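Local coordinates for BmrU protein (Bacillus anthracis, PDB 3T5P) that probably phosphorylates diacylglycerol or a related lipid, being a putative diacylglycerol kinase that carries a bound magnesium ion, at residues D225-I230 with K262-H267; N144-G149 with T286-E291; E13-I18 with V68-V73; E183-K188 with I268-E273; A200-V205 with F231-T236. One frame throughout, in Å; residues are numbered along the deposited sequence.

Contact 1: D225-I230 with K262-H267. With MG (magnesium ion), chain M.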
# COMPACT_ATOMS: atom_id res chain seq x y z
N ASP A 225 -34.24 8.68 2.99
CA ASP A 225 -35.37 9.05 2.14
C ASP A 225 -35.04 10.10 1.08
O ASP A 225 -35.92 10.60 0.40
CB ASP A 225 -36.54 9.53 3.01
CG ASP A 225 -36.22 10.76 3.81
OD1 ASP A 225 -35.03 11.18 3.84
OD2 ASP A 225 -37.17 11.29 4.44
N GLY A 226 -33.77 10.46 0.99
CA GLY A 226 -33.31 11.40 -0.02
C GLY A 226 -33.62 12.84 0.28
O GLY A 226 -33.48 13.69 -0.59
N THR A 227 -34.03 13.12 1.51
CA THR A 227 -34.41 14.49 1.88
C THR A 227 -34.13 14.82 3.36
O THR A 227 -34.14 13.93 4.24
CB THR A 227 -35.90 14.77 1.55
OG1 THR A 227 -36.18 16.16 1.69
CG2 THR A 227 -36.82 13.97 2.46
N LEU A 228 -33.88 16.11 3.62
CA LEU A 228 -33.54 16.60 4.95
C LEU A 228 -34.75 17.29 5.57
O LEU A 228 -35.61 17.78 4.85
CB LEU A 228 -32.38 17.60 4.90
CG LEU A 228 -30.99 17.07 4.59
CD1 LEU A 228 -30.11 18.21 4.15
CD2 LEU A 228 -30.38 16.34 5.78
N ASP A 229 -34.78 17.36 6.90
CA ASP A 229 -35.88 17.99 7.62
C ASP A 229 -35.48 19.31 8.26
O ASP A 229 -34.64 19.33 9.16
CB ASP A 229 -36.42 17.05 8.68
CG ASP A 229 -37.19 15.89 8.07
OD1 ASP A 229 -38.44 15.93 8.12
OD2 ASP A 229 -36.53 14.97 7.52
N ILE A 230 -36.08 20.40 7.77
CA ILE A 230 -35.92 21.71 8.37
C ILE A 230 -36.93 21.85 9.52
O ILE A 230 -38.09 21.48 9.40
CB ILE A 230 -36.16 22.84 7.35
CG1 ILE A 230 -35.22 22.72 6.16
CG2 ILE A 230 -35.95 24.19 8.02
CD1 ILE A 230 -35.60 23.59 5.00
N LYS A 262 -39.64 19.47 4.57
CA LYS A 262 -38.60 18.60 4.00
C LYS A 262 -37.99 19.25 2.76
O LYS A 262 -38.71 19.87 1.97
CB LYS A 262 -39.15 17.22 3.64
CG LYS A 262 -39.59 16.40 4.85
CD LYS A 262 -39.59 14.90 4.55
CE LYS A 262 -40.36 14.07 5.59
NZ LYS A 262 -39.90 14.22 6.99
N ALA A 263 -36.67 19.11 2.60
CA ALA A 263 -35.96 19.72 1.48
C ALA A 263 -34.64 19.03 1.18
O ALA A 263 -34.01 18.44 2.08
CB ALA A 263 -35.74 21.19 1.73
N LYS A 264 -34.24 19.11 -0.09
CA LYS A 264 -32.98 18.50 -0.59
C LYS A 264 -31.83 19.50 -0.62
O LYS A 264 -30.70 19.16 -0.31
CB LYS A 264 -33.19 17.92 -2.00
CG LYS A 264 -34.31 16.90 -2.11
CD LYS A 264 -34.15 15.95 -3.32
CE LYS A 264 -35.36 14.99 -3.46
NZ LYS A 264 -35.02 13.75 -4.24
N SER A 265 -32.14 20.73 -1.00
CA SER A 265 -31.11 21.76 -1.21
C SER A 265 -31.48 23.02 -0.45
O SER A 265 -32.48 23.67 -0.73
CB SER A 265 -30.96 22.05 -2.72
OG SER A 265 -29.84 22.88 -2.99
N ILE A 266 -30.67 23.34 0.54
CA ILE A 266 -31.03 24.33 1.55
C ILE A 266 -29.92 25.34 1.73
O ILE A 266 -28.75 24.97 1.76
CB ILE A 266 -31.28 23.66 2.94
CG1 ILE A 266 -32.23 22.47 2.81
CG2 ILE A 266 -31.87 24.66 3.93
CD1 ILE A 266 -32.39 21.69 4.11
N HIS A 267 -30.30 26.61 1.84
CA HIS A 267 -29.36 27.69 2.16
C HIS A 267 -29.83 28.49 3.36
O HIS A 267 -30.95 29.03 3.34
CB HIS A 267 -29.14 28.63 0.98
CG HIS A 267 -27.92 29.47 1.11
ND1 HIS A 267 -26.65 28.95 1.02
CD2 HIS A 267 -27.76 30.80 1.36
CE1 HIS A 267 -25.76 29.92 1.18
NE2 HIS A 267 -26.41 31.05 1.39
MG MG M . -34.14 12.22 5.27
O HOH W 1 -36.07 12.75 6.28
O HOH W 2 -33.28 13.24 6.79
O HOH W 3 -32.15 11.73 4.72
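Leu228 and Ala263 face each other as an antiparallel hydrogen-bonded pair, each backbone N donating to the other's O: Leu228 N to Ala263 O and Ala263 N to Leu228 O are both 2.8 Å. Next along the strands, Asp229 and Lys262 form a non-hydrogen-bonded pair whose side chains run alongside one another.

Charge joins that second pair. Lys262 NZ lies 2.5 Å from Asp229 OD1 in a salt bridge made on the syn lone pair. The long lysine chain suits the place because a bend at its last torsion (chi4 -57°) turns the ammonium group in toward Asp229 OD1. His260 also bonds to Asp229 OD1, and Asn220 O takes a further bond from the lysine.

Apolar contacts lie on the other face. Ile230 and Ile266 meet tip to tip, CG1 of Ile230 being 3.6 Å from CD1 of Ile266. Small Ala263 sets its CB 4.1 Å from Ile230 CD1.

Metal bonds complete the group. The magnesium ion takes Asp225 OD1 and Thr227 O, each at 2.0 Å, three waters and Lys222 O. One water donates to Asp225 OD2 and to Asp229 OD2, so Asp229 acts from the second shell. Asp225 OD1 also accepts Thr227 N at 3.2 Å from above the carboxylate plane. This Asx turn is eased by Gly226, whose phi of 78° is readily adopted without a side chain. Such a shell is consistent with the structural magnesium site of bacterial diacylglycerol kinases, here at the entry to strand 228-234, beside the point where the 262-267 chain passes from one sheet of the beta sandwich to the other.

Contact 2: N144-G149 with T286-E291; sequences NFWGIG and TPCQIE
Trp146 meets Cys288, Ile290 and Thr286 between the two sheets of the beta sandwich, the first residue coming from strand 145-148 of one sheet and Cys288 and Ile290 from strand 288-300 of the other. Ile290 lays its CD1 over a face of the indole: the methyl is 3.5 Å from the centroid of the five-membered ring and only 5° off its normal, a CH-pi contact. Cys288 comes to the ring's edge instead. There Trp146 NE1 donates to Cys288 SG at 3.5 Å, close to the ring plane, so the indole N-H, which would be costly to bury alone, finds a soft acceptor in an otherwise apolar layer. At the same rim Thr286 brings its methyl CG2 to within 4.0 Å of Trp146 CZ2.

With CG anti to the backbone N (chi1 177°), the indole reaches out from its own strand across the gap, a distance for which tryptophan's size is well suited. Val203 and Val205 of the adjoining strand and Ile268 from the facing sheet also touch it. The chain enters strand 288-300 through a cis peptide before Pro287. Beside the indole, Ile148 extends the layer, its CD1 touching Thr286 CG2 at 4.2 Å.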
# COMPACT_ATOMS: atom_id res chain seq x y z
N ASN A 144 -26.02 13.32 11.47
CA ASN A 144 -27.13 13.51 12.42
C ASN A 144 -27.89 14.80 12.18
O ASN A 144 -29.06 14.79 11.77
CB ASN A 144 -26.67 13.48 13.88
CG ASN A 144 -26.10 12.14 14.29
OD1 ASN A 144 -26.69 11.10 14.04
ND2 ASN A 144 -24.94 12.17 14.97
N PHE A 145 -27.23 15.93 12.41
CA PHE A 145 -27.92 17.21 12.36
C PHE A 145 -27.01 18.40 12.19
O PHE A 145 -25.80 18.32 12.40
CB PHE A 145 -28.70 17.42 13.66
CG PHE A 145 -27.84 17.89 14.79
CD1 PHE A 145 -27.73 19.24 15.09
CD2 PHE A 145 -27.09 16.97 15.53
CE1 PHE A 145 -26.91 19.66 16.13
CE2 PHE A 145 -26.26 17.39 16.57
CZ PHE A 145 -26.17 18.73 16.86
N TRP A 146 -27.65 19.50 11.85
CA TRP A 146 -27.07 20.82 11.75
C TRP A 146 -28.03 21.70 12.53
O TRP A 146 -29.24 21.52 12.41
CB TRP A 146 -27.06 21.24 10.28
CG TRP A 146 -26.56 22.62 9.94
CD1 TRP A 146 -25.39 22.92 9.33
CD2 TRP A 146 -27.26 23.86 10.09
NE1 TRP A 146 -25.29 24.27 9.13
CE2 TRP A 146 -26.43 24.87 9.58
CE3 TRP A 146 -28.50 24.22 10.62
CZ2 TRP A 146 -26.79 26.21 9.59
CZ3 TRP A 146 -28.86 25.55 10.63
CH2 TRP A 146 -28.01 26.53 10.11
N GLY A 147 -27.51 22.62 13.33
CA GLY A 147 -28.38 23.46 14.14
C GLY A 147 -27.79 24.75 14.66
O GLY A 147 -26.59 24.84 14.92
N ILE A 148 -28.66 25.76 14.78
CA ILE A 148 -28.33 27.00 15.49
C ILE A 148 -29.29 27.20 16.64
O ILE A 148 -30.46 26.83 16.54
CB ILE A 148 -28.46 28.29 14.66
CG1 ILE A 148 -28.35 28.04 13.17
CG2 ILE A 148 -27.42 29.30 15.13
CD1 ILE A 148 -28.96 29.19 12.37
N GLY A 149 -28.80 27.84 17.69
CA GLY A 149 -29.61 28.16 18.87
C GLY A 149 -29.58 27.09 19.94
O GLY A 149 -30.36 27.14 20.89
N THR A 286 -22.57 29.97 9.81
CA THR A 286 -23.42 30.53 8.77
C THR A 286 -22.67 31.64 8.04
O THR A 286 -21.72 32.20 8.58
CB THR A 286 -24.74 31.10 9.34
OG1 THR A 286 -24.45 32.16 10.27
CG2 THR A 286 -25.54 30.01 10.04
N PRO A 287 -23.09 31.95 6.80
CA PRO A 287 -24.15 31.30 6.04
C PRO A 287 -23.75 29.91 5.52
O PRO A 287 -22.57 29.60 5.40
CB PRO A 287 -24.41 32.28 4.88
CG PRO A 287 -23.17 33.06 4.75
CD PRO A 287 -22.54 33.12 6.10
N CYS A 288 -24.76 29.09 5.23
CA CYS A 288 -24.55 27.69 4.87
C CYS A 288 -25.36 27.21 3.69
O CYS A 288 -26.57 27.41 3.63
CB CYS A 288 -24.86 26.79 6.05
SG CYS A 288 -23.44 26.40 7.02
N GLN A 289 -24.67 26.56 2.76
CA GLN A 289 -25.32 25.75 1.75
C GLN A 289 -25.32 24.34 2.33
O GLN A 289 -24.27 23.78 2.63
CB GLN A 289 -24.57 25.82 0.41
CG GLN A 289 -25.19 24.99 -0.72
CD GLN A 289 -26.64 25.37 -1.02
OE1 GLN A 289 -27.06 26.51 -0.79
NE2 GLN A 289 -27.42 24.42 -1.55
N ILE A 290 -26.51 23.79 2.51
CA ILE A 290 -26.67 22.41 2.93
C ILE A 290 -27.27 21.59 1.78
O ILE A 290 -28.24 22.00 1.12
CB ILE A 290 -27.56 22.26 4.18
CG1 ILE A 290 -27.05 23.18 5.30
CG2 ILE A 290 -27.56 20.82 4.66
CD1 ILE A 290 -27.86 23.13 6.58
N GLU A 291 -26.70 20.41 1.57
CA GLU A 291 -27.02 19.60 0.40
C GLU A 291 -27.21 18.15 0.78
O GLU A 291 -26.41 17.62 1.55
CB GLU A 291 -25.86 19.74 -0.59
CG GLU A 291 -26.27 19.60 -2.03
CD GLU A 291 -27.15 20.74 -2.48
OE1 GLU A 291 -28.26 20.46 -2.97
OE2 GLU A 291 -26.74 21.91 -2.35

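Contact 3: E13-I18 with V68-V73; sequences EKVLLI and VDLIIV
Residues Val15 to Ile18 pair in register with Leu70 to Val73 as parallel strands, the segment axes 4.7 Å apart and inclined by 16°. Leu16 is gripped through both its polar backbone atoms: Leu16 N donates to Leu70 O at 2.9 Å and Leu16 O accepts Ile72 N at 2.7 Å. Ile18 N then bonds to Ile72 O, which continues the ladder. Before the strands begin, Lys14 O receives Asp69 N, with a weaker bond from Leu70 N.

Asp69 replies with its side chain. Its CG stands anti to the carbonyl carbon (chi1 -55°), which lets OD2 take Lys14 N at 3.0 Å through the anti lone pair; a short carboxylate fits this strand entry, where a main-chain N-H needs an acceptor.

Beta-branched and leucine side chains fill both faces. On one, Ile72 lies between two neighbours, its CD1 3.7 Å from Val15 CG1 and its CG2 3.6 Å from Leu17 CD1. On the other, Leu16 and Ile71 run side by side, and Ile18 CD1 meets Ile71 CG2 at 4.0 Å. Helix 77-87 covers this second face, touching Ile71 and Val73.

Lying between strands 45-50 and 95-100, these are the two central strands of the four-stranded parallel sheet in the alpha/beta kinase domain. The chemistry is that of a hydrophobic core held by main-chain bonds, with its ionic groups kept at the strand entrance.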
# COMPACT_ATOMS: atom_id res chain seq x y z
N GLU A 13 -13.81 -8.37 1.91
CA GLU A 13 -12.54 -9.07 1.81
C GLU A 13 -11.54 -8.52 2.85
O GLU A 13 -10.86 -9.30 3.52
CB GLU A 13 -11.98 -8.93 0.39
CG GLU A 13 -10.81 -9.89 0.05
CD GLU A 13 -9.87 -9.37 -1.06
OE1 GLU A 13 -10.32 -8.63 -1.98
OE2 GLU A 13 -8.66 -9.72 -1.02
N LYS A 14 -11.49 -7.19 2.99
CA LYS A 14 -10.56 -6.51 3.90
C LYS A 14 -11.30 -5.54 4.79
O LYS A 14 -12.13 -4.76 4.32
CB LYS A 14 -9.51 -5.74 3.11
CG LYS A 14 -8.63 -6.64 2.30
CD LYS A 14 -7.53 -5.90 1.61
CE LYS A 14 -6.72 -6.85 0.75
NZ LYS A 14 -5.44 -6.21 0.37
N VAL A 15 -10.98 -5.58 6.08
CA VAL A 15 -11.66 -4.75 7.06
C VAL A 15 -10.64 -3.91 7.85
O VAL A 15 -9.53 -4.36 8.15
CB VAL A 15 -12.50 -5.62 8.03
CG1 VAL A 15 -13.20 -4.75 9.09
CG2 VAL A 15 -13.52 -6.48 7.25
N LEU A 16 -11.02 -2.67 8.15
CA LEU A 16 -10.24 -1.81 9.03
C LEU A 16 -11.12 -1.51 10.24
O LEU A 16 -12.30 -1.13 10.06
CB LEU A 16 -9.88 -0.49 8.35
CG LEU A 16 -9.21 0.59 9.25
CD1 LEU A 16 -7.80 0.19 9.59
CD2 LEU A 16 -9.21 1.92 8.54
N LEU A 17 -10.54 -1.69 11.44
CA LEU A 17 -11.19 -1.28 12.70
C LEU A 17 -10.38 -0.13 13.28
O LEU A 17 -9.21 -0.28 13.60
CB LEU A 17 -11.27 -2.44 13.69
CG LEU A 17 -11.69 -2.13 15.15
CD1 LEU A 17 -13.08 -1.53 15.26
CD2 LEU A 17 -11.59 -3.40 16.02
N ILE A 18 -11.01 1.04 13.37
CA ILE A 18 -10.38 2.21 13.99
C ILE A 18 -10.83 2.25 15.43
O ILE A 18 -12.02 2.31 15.69
CB ILE A 18 -10.81 3.52 13.30
CG1 ILE A 18 -10.29 3.56 11.87
CG2 ILE A 18 -10.29 4.72 14.05
CD1 ILE A 18 -10.85 4.69 11.06
N VAL A 68 -9.64 -0.91 1.47
CA VAL A 68 -10.40 -1.67 2.44
C VAL A 68 -11.87 -1.62 2.05
O VAL A 68 -12.29 -0.69 1.38
CB VAL A 68 -10.10 -1.11 3.85
CG1 VAL A 68 -11.31 -0.63 4.53
CG2 VAL A 68 -9.31 -2.11 4.68
N ASP A 69 -12.62 -2.66 2.43
CA ASP A 69 -14.03 -2.79 2.00
C ASP A 69 -15.00 -2.38 3.09
O ASP A 69 -16.14 -2.01 2.79
CB ASP A 69 -14.32 -4.21 1.53
CG ASP A 69 -13.36 -4.66 0.45
OD1 ASP A 69 -13.47 -4.07 -0.66
OD2 ASP A 69 -12.45 -5.52 0.72
N LEU A 70 -14.53 -2.46 4.33
CA LEU A 70 -15.33 -2.08 5.49
C LEU A 70 -14.47 -1.31 6.47
O LEU A 70 -13.35 -1.71 6.77
CB LEU A 70 -15.92 -3.31 6.17
CG LEU A 70 -16.74 -3.10 7.46
CD1 LEU A 70 -17.99 -2.25 7.24
CD2 LEU A 70 -17.11 -4.42 8.08
N ILE A 71 -14.99 -0.19 6.97
CA ILE A 71 -14.31 0.54 8.04
C ILE A 71 -15.24 0.56 9.24
O ILE A 71 -16.39 1.00 9.10
CB ILE A 71 -13.95 1.98 7.65
CG1 ILE A 71 -12.87 1.97 6.55
CG2 ILE A 71 -13.53 2.76 8.88
CD1 ILE A 71 -12.64 3.28 5.83
N ILE A 72 -14.76 0.04 10.36
CA ILE A 72 -15.50 0.03 11.63
C ILE A 72 -14.89 1.07 12.54
O ILE A 72 -13.67 1.08 12.75
CB ILE A 72 -15.40 -1.33 12.34
CG1 ILE A 72 -15.84 -2.48 11.42
CG2 ILE A 72 -16.23 -1.30 13.63
CD1 ILE A 72 -15.42 -3.84 11.92
N VAL A 73 -15.72 1.95 13.09
CA VAL A 73 -15.22 2.95 14.05
C VAL A 73 -15.77 2.68 15.46
O VAL A 73 -16.98 2.63 15.66
CB VAL A 73 -15.54 4.41 13.66
CG1 VAL A 73 -17.01 4.62 13.44
CG2 VAL A 73 -15.07 5.34 14.75

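Contact 4: E183-K188 with I268-E273; sequences ETFPVK and IETEEE
Lys188 and Glu269 lie side by side and point the same way from neighbouring antiparallel strands, with the lysine's methylene CD 3.6 Å from Glu269 OE1. Their charged ends stay farther apart, Lys188 NZ being 4.3 Å from that oxygen, beyond a salt bridge. The lysine is extended, CG anti to the backbone N (chi1 -173°), and its NZ instead forms a salt bridge outside this pair of segments, with Glu269 of a second subunit. Since the two Glu269 carboxylates come close across that interface, the lysine probably offsets their repulsion. Beneath the side chains, the backbones exchange two bonds, Lys188 N to Glu269 O at 2.8 Å and Glu269 N to Lys188 O at 2.9 Å.

On the other face the residues turn apolar. Val187 and Ile268 approach at a slant, their CG2 methyls 3.8 Å apart, both beta-branched as suits extended chain. Farther along, Thr270 CG2 reaches Phe185 CD1 at 4.2 Å. The threonine hydroxyl looks after the turn instead: OG1 donates to Glu272 O at 2.7 Å and also bonds to Thr286. Pro186 at the margin rests its CG against Glu271 CB. One face buried in the sandwich and the other meeting a second copy is the arrangement of a beta-sandwich sheet that also forms a subunit interface.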
# COMPACT_ATOMS: atom_id res chain seq x y z
N GLU A 183 -32.31 33.83 23.39
CA GLU A 183 -32.00 34.93 22.47
C GLU A 183 -32.64 34.66 21.14
O GLU A 183 -32.67 33.53 20.67
CB GLU A 183 -30.48 35.08 22.28
N THR A 184 -33.17 35.70 20.52
CA THR A 184 -33.77 35.53 19.21
C THR A 184 -32.76 35.98 18.19
O THR A 184 -31.87 36.78 18.49
CB THR A 184 -35.11 36.28 19.05
OG1 THR A 184 -34.87 37.68 18.82
CG2 THR A 184 -36.00 36.09 20.28
N PHE A 185 -32.88 35.43 16.98
CA PHE A 185 -32.07 35.86 15.84
C PHE A 185 -32.86 35.69 14.55
O PHE A 185 -33.66 34.77 14.43
CB PHE A 185 -30.75 35.08 15.75
CG PHE A 185 -30.92 33.59 15.77
CD1 PHE A 185 -31.10 32.87 14.59
CD2 PHE A 185 -30.90 32.90 16.98
CE1 PHE A 185 -31.26 31.49 14.60
CE2 PHE A 185 -31.07 31.52 17.01
CZ PHE A 185 -31.25 30.81 15.82
N PRO A 186 -32.63 36.58 13.57
CA PRO A 186 -33.33 36.45 12.30
C PRO A 186 -32.66 35.41 11.43
O PRO A 186 -31.43 35.25 11.46
CB PRO A 186 -33.21 37.84 11.67
CG PRO A 186 -32.21 38.60 12.49
CD PRO A 186 -31.66 37.70 13.54
N VAL A 187 -33.48 34.71 10.65
CA VAL A 187 -33.00 33.65 9.78
C VAL A 187 -33.73 33.69 8.43
O VAL A 187 -34.94 33.94 8.38
CB VAL A 187 -33.14 32.26 10.43
CG1 VAL A 187 -34.61 31.93 10.68
CG2 VAL A 187 -32.47 31.19 9.58
N LYS A 188 -32.97 33.48 7.36
CA LYS A 188 -33.50 33.35 6.01
C LYS A 188 -33.11 31.97 5.47
O LYS A 188 -31.93 31.66 5.31
CB LYS A 188 -32.93 34.45 5.10
CG LYS A 188 -33.54 34.52 3.69
CD LYS A 188 -32.70 35.40 2.74
CE LYS A 188 -33.09 35.18 1.26
NZ LYS A 188 -32.60 36.25 0.35
N ILE A 268 -28.99 28.58 4.38
CA ILE A 268 -29.38 29.23 5.64
C ILE A 268 -28.51 30.45 5.95
O ILE A 268 -27.28 30.35 6.05
CB ILE A 268 -29.35 28.25 6.83
CG1 ILE A 268 -30.33 27.10 6.58
CG2 ILE A 268 -29.70 28.99 8.12
CD1 ILE A 268 -30.41 26.10 7.72
N GLU A 269 -29.18 31.58 6.11
CA GLU A 269 -28.55 32.86 6.32
C GLU A 269 -29.01 33.48 7.62
O GLU A 269 -30.21 33.48 7.93
CB GLU A 269 -28.90 33.82 5.19
CG GLU A 269 -27.77 34.12 4.22
CD GLU A 269 -28.21 35.09 3.15
OE1 GLU A 269 -29.14 34.74 2.37
OE2 GLU A 269 -27.63 36.20 3.10
N THR A 270 -28.06 34.05 8.36
CA THR A 270 -28.36 34.85 9.55
C THR A 270 -27.83 36.28 9.38
O THR A 270 -27.03 36.55 8.48
CB THR A 270 -27.78 34.21 10.83
OG1 THR A 270 -26.40 33.88 10.64
CG2 THR A 270 -28.56 32.94 11.19
N GLU A 271 -28.29 37.20 10.23
CA GLU A 271 -27.86 38.61 10.15
C GLU A 271 -26.34 38.69 10.31
O GLU A 271 -25.64 39.25 9.46
CB GLU A 271 -28.59 39.50 11.18
CG GLU A 271 -28.93 40.93 10.69
CD GLU A 271 -27.87 42.00 11.03
OE1 GLU A 271 -27.00 41.74 11.91
OE2 GLU A 271 -27.91 43.11 10.44
N GLU A 272 -25.83 38.11 11.40
CA GLU A 272 -24.39 37.99 11.65
C GLU A 272 -23.99 36.52 11.61
O GLU A 272 -24.82 35.64 11.84
CB GLU A 272 -24.01 38.61 13.00
N GLU A 273 -22.73 36.26 11.29
CA GLU A 273 -22.19 34.89 11.32
C GLU A 273 -22.49 34.22 12.66
O GLU A 273 -22.10 34.74 13.70
CB GLU A 273 -20.67 34.89 11.12
CG GLU A 273 -20.20 35.05 9.67
CD GLU A 273 -18.70 34.78 9.50
OE1 GLU A 273 -18.04 34.29 10.45
OE2 GLU A 273 -18.17 35.06 8.40

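Contact 5: A200-V205 with F231-T236; sequences AVLVMV and FVVKST
Val232 turns CG1 anti to its backbone N (chi1 -170°), bringing that methyl up against two residues of the 200-205 segment: Ala200 CB at 3.8 Å and Val203 CG2 at 3.9 Å from Val232 CG1. Val203, with CG2 anti to the carbonyl carbon, lies alongside Val232 and points the same way. Alanine suits position 200 because the CB of Ala200 must fit close against Val233 O, 3.5 Å away.

The strands are almost exactly antiparallel, 174° between their directions, yet the pairing slips by one residue. Val201 and Leu202 both face Val233, a classic beta bulge: Val201 N donates to Val233 O at 2.9 Å, while Leu202 O accepts Val233 N at 2.8 Å. At Val201 the backbone leaves the extended shape, psi being -29°, and the chain turns a corner from one sheet into the other. The valine's CG2 is then carried to Ser235 CA, 3.8 Å away, just past the end of the partner strand. Regular pairing runs on from Leu202 through Val203 to Met204, present as selenomethionine, which exchanges backbone bonds in both directions with Phe231; Met204 CB lies 4.2 Å from Phe231 CB, and the flexible methionine chain bends away beyond.

The two faces serve different neighbours. Val203 and Val232 pack against Ile189 of strand 185-191, in the facing sheet. Phe231 and Val233 turn toward helix 238-247, whose Phe241 touches both, and the Phe231 ring also stands edge-to-face with Phe217. In its own sheet the pair is flanked by strand 145-148 beside 202-206 and by strand 258-263 beside 228-234.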
# COMPACT_ATOMS: atom_id res chain seq x y z
N ALA A 200 -36.12 33.70 15.02
CA ALA A 200 -36.07 32.33 15.54
C ALA A 200 -35.26 32.18 16.82
O ALA A 200 -34.43 33.01 17.15
CB ALA A 200 -35.51 31.40 14.48
N VAL A 201 -35.54 31.10 17.54
CA VAL A 201 -34.78 30.70 18.72
C VAL A 201 -33.98 29.43 18.45
O VAL A 201 -32.91 29.20 19.04
CB VAL A 201 -35.73 30.44 19.90
CG1 VAL A 201 -35.03 29.68 21.01
CG2 VAL A 201 -36.27 31.76 20.39
N LEU A 202 -34.52 28.60 17.54
CA LEU A 202 -33.89 27.35 17.18
C LEU A 202 -34.15 27.00 15.72
O LEU A 202 -35.30 26.98 15.27
CB LEU A 202 -34.42 26.22 18.05
CG LEU A 202 -33.77 24.86 17.84
CD1 LEU A 202 -32.36 24.85 18.41
CD2 LEU A 202 -34.62 23.77 18.46
N VAL A 203 -33.07 26.73 14.98
CA VAL A 203 -33.17 26.24 13.61
C VAL A 203 -32.39 24.94 13.51
O VAL A 203 -31.19 24.92 13.78
CB VAL A 203 -32.65 27.25 12.59
CG1 VAL A 203 -32.71 26.68 11.21
CG2 VAL A 203 -33.44 28.52 12.68
N MSE A 204 -33.07 23.87 13.15
CA MSE A 204 -32.44 22.56 12.96
C MSE A 204 -32.61 22.09 11.51
O MSE A 204 -33.63 22.36 10.86
CB MSE A 204 -33.10 21.51 13.86
CG MSE A 204 -33.06 21.81 15.34
SE MSE A 204 -31.38 21.33 16.13
CE MSE A 204 -31.41 19.40 15.87
N VAL A 205 -31.60 21.39 11.02
CA VAL A 205 -31.73 20.59 9.81
C VAL A 205 -31.30 19.20 10.20
O VAL A 205 -30.15 18.97 10.57
CB VAL A 205 -30.86 21.13 8.66
CG1 VAL A 205 -30.93 20.22 7.47
CG2 VAL A 205 -31.29 22.52 8.28
N PHE A 231 -36.48 22.43 10.62
CA PHE A 231 -37.30 22.55 11.81
C PHE A 231 -36.94 23.82 12.55
O PHE A 231 -35.83 23.94 13.07
CB PHE A 231 -37.08 21.32 12.67
CG PHE A 231 -37.93 21.26 13.91
CD1 PHE A 231 -39.10 20.52 13.92
CD2 PHE A 231 -37.54 21.91 15.08
CE1 PHE A 231 -39.89 20.44 15.07
CE2 PHE A 231 -38.30 21.84 16.23
CZ PHE A 231 -39.49 21.11 16.22
N VAL A 232 -37.87 24.77 12.58
CA VAL A 232 -37.64 26.09 13.19
C VAL A 232 -38.62 26.39 14.33
O VAL A 232 -39.82 26.21 14.18
CB VAL A 232 -37.79 27.22 12.13
CG1 VAL A 232 -37.32 28.57 12.70
CG2 VAL A 232 -37.04 26.88 10.89
N VAL A 233 -38.09 26.87 15.45
CA VAL A 233 -38.93 27.47 16.45
C VAL A 233 -38.84 29.00 16.35
O VAL A 233 -37.77 29.60 16.51
CB VAL A 233 -38.56 27.01 17.89
CG1 VAL A 233 -39.57 27.55 18.91
CG2 VAL A 233 -38.51 25.50 17.97
N LYS A 234 -39.98 29.64 16.07
CA LYS A 234 -40.06 31.10 16.07
C LYS A 234 -39.69 31.73 17.43
O LYS A 234 -39.81 31.08 18.47
CB LYS A 234 -41.47 31.54 15.68
CG LYS A 234 -41.85 31.24 14.22
CD LYS A 234 -43.09 32.06 13.74
CE LYS A 234 -43.10 33.53 14.24
NZ LYS A 234 -44.03 34.43 13.48
N SER A 235 -39.25 32.99 17.40
CA SER A 235 -38.89 33.80 18.61
C SER A 235 -39.98 33.80 19.71
O SER A 235 -39.75 33.86 20.93
CB SER A 235 -38.64 35.26 18.17
OG SER A 235 -39.67 35.74 17.30
N THR A 236 -41.19 33.77 19.19
CA THR A 236 -42.45 33.78 19.91
C THR A 236 -42.92 32.40 20.38
O THR A 236 -43.85 32.30 21.16
CB THR A 236 -43.57 34.33 18.97
OG1 THR A 236 -43.78 33.45 17.85
CG2 THR A 236 -43.22 35.73 18.46

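How the contacts relate
Contact 3 comes first along the chain and stands apart, in the parallel sheet of the kinase catalytic domain; its centre is about 30 Å from those of contacts 1 and 2, about 41 Å from contact 4 and 39 Å from contact 5. The other four share the C-terminal beta sandwich. Contacts 1 and 5 both use strand 228-234, their centres about 16 Å apart, and contacts 1 and 4 both use strand 265-270. Contact 2 spans the longest chain interval, with the remaining three sandwich contacts lying between its segments. Contacts 1, 2 and 4 also touch a second subunit, so one compact sandwich combines the magnesium site, its own core and subunit association.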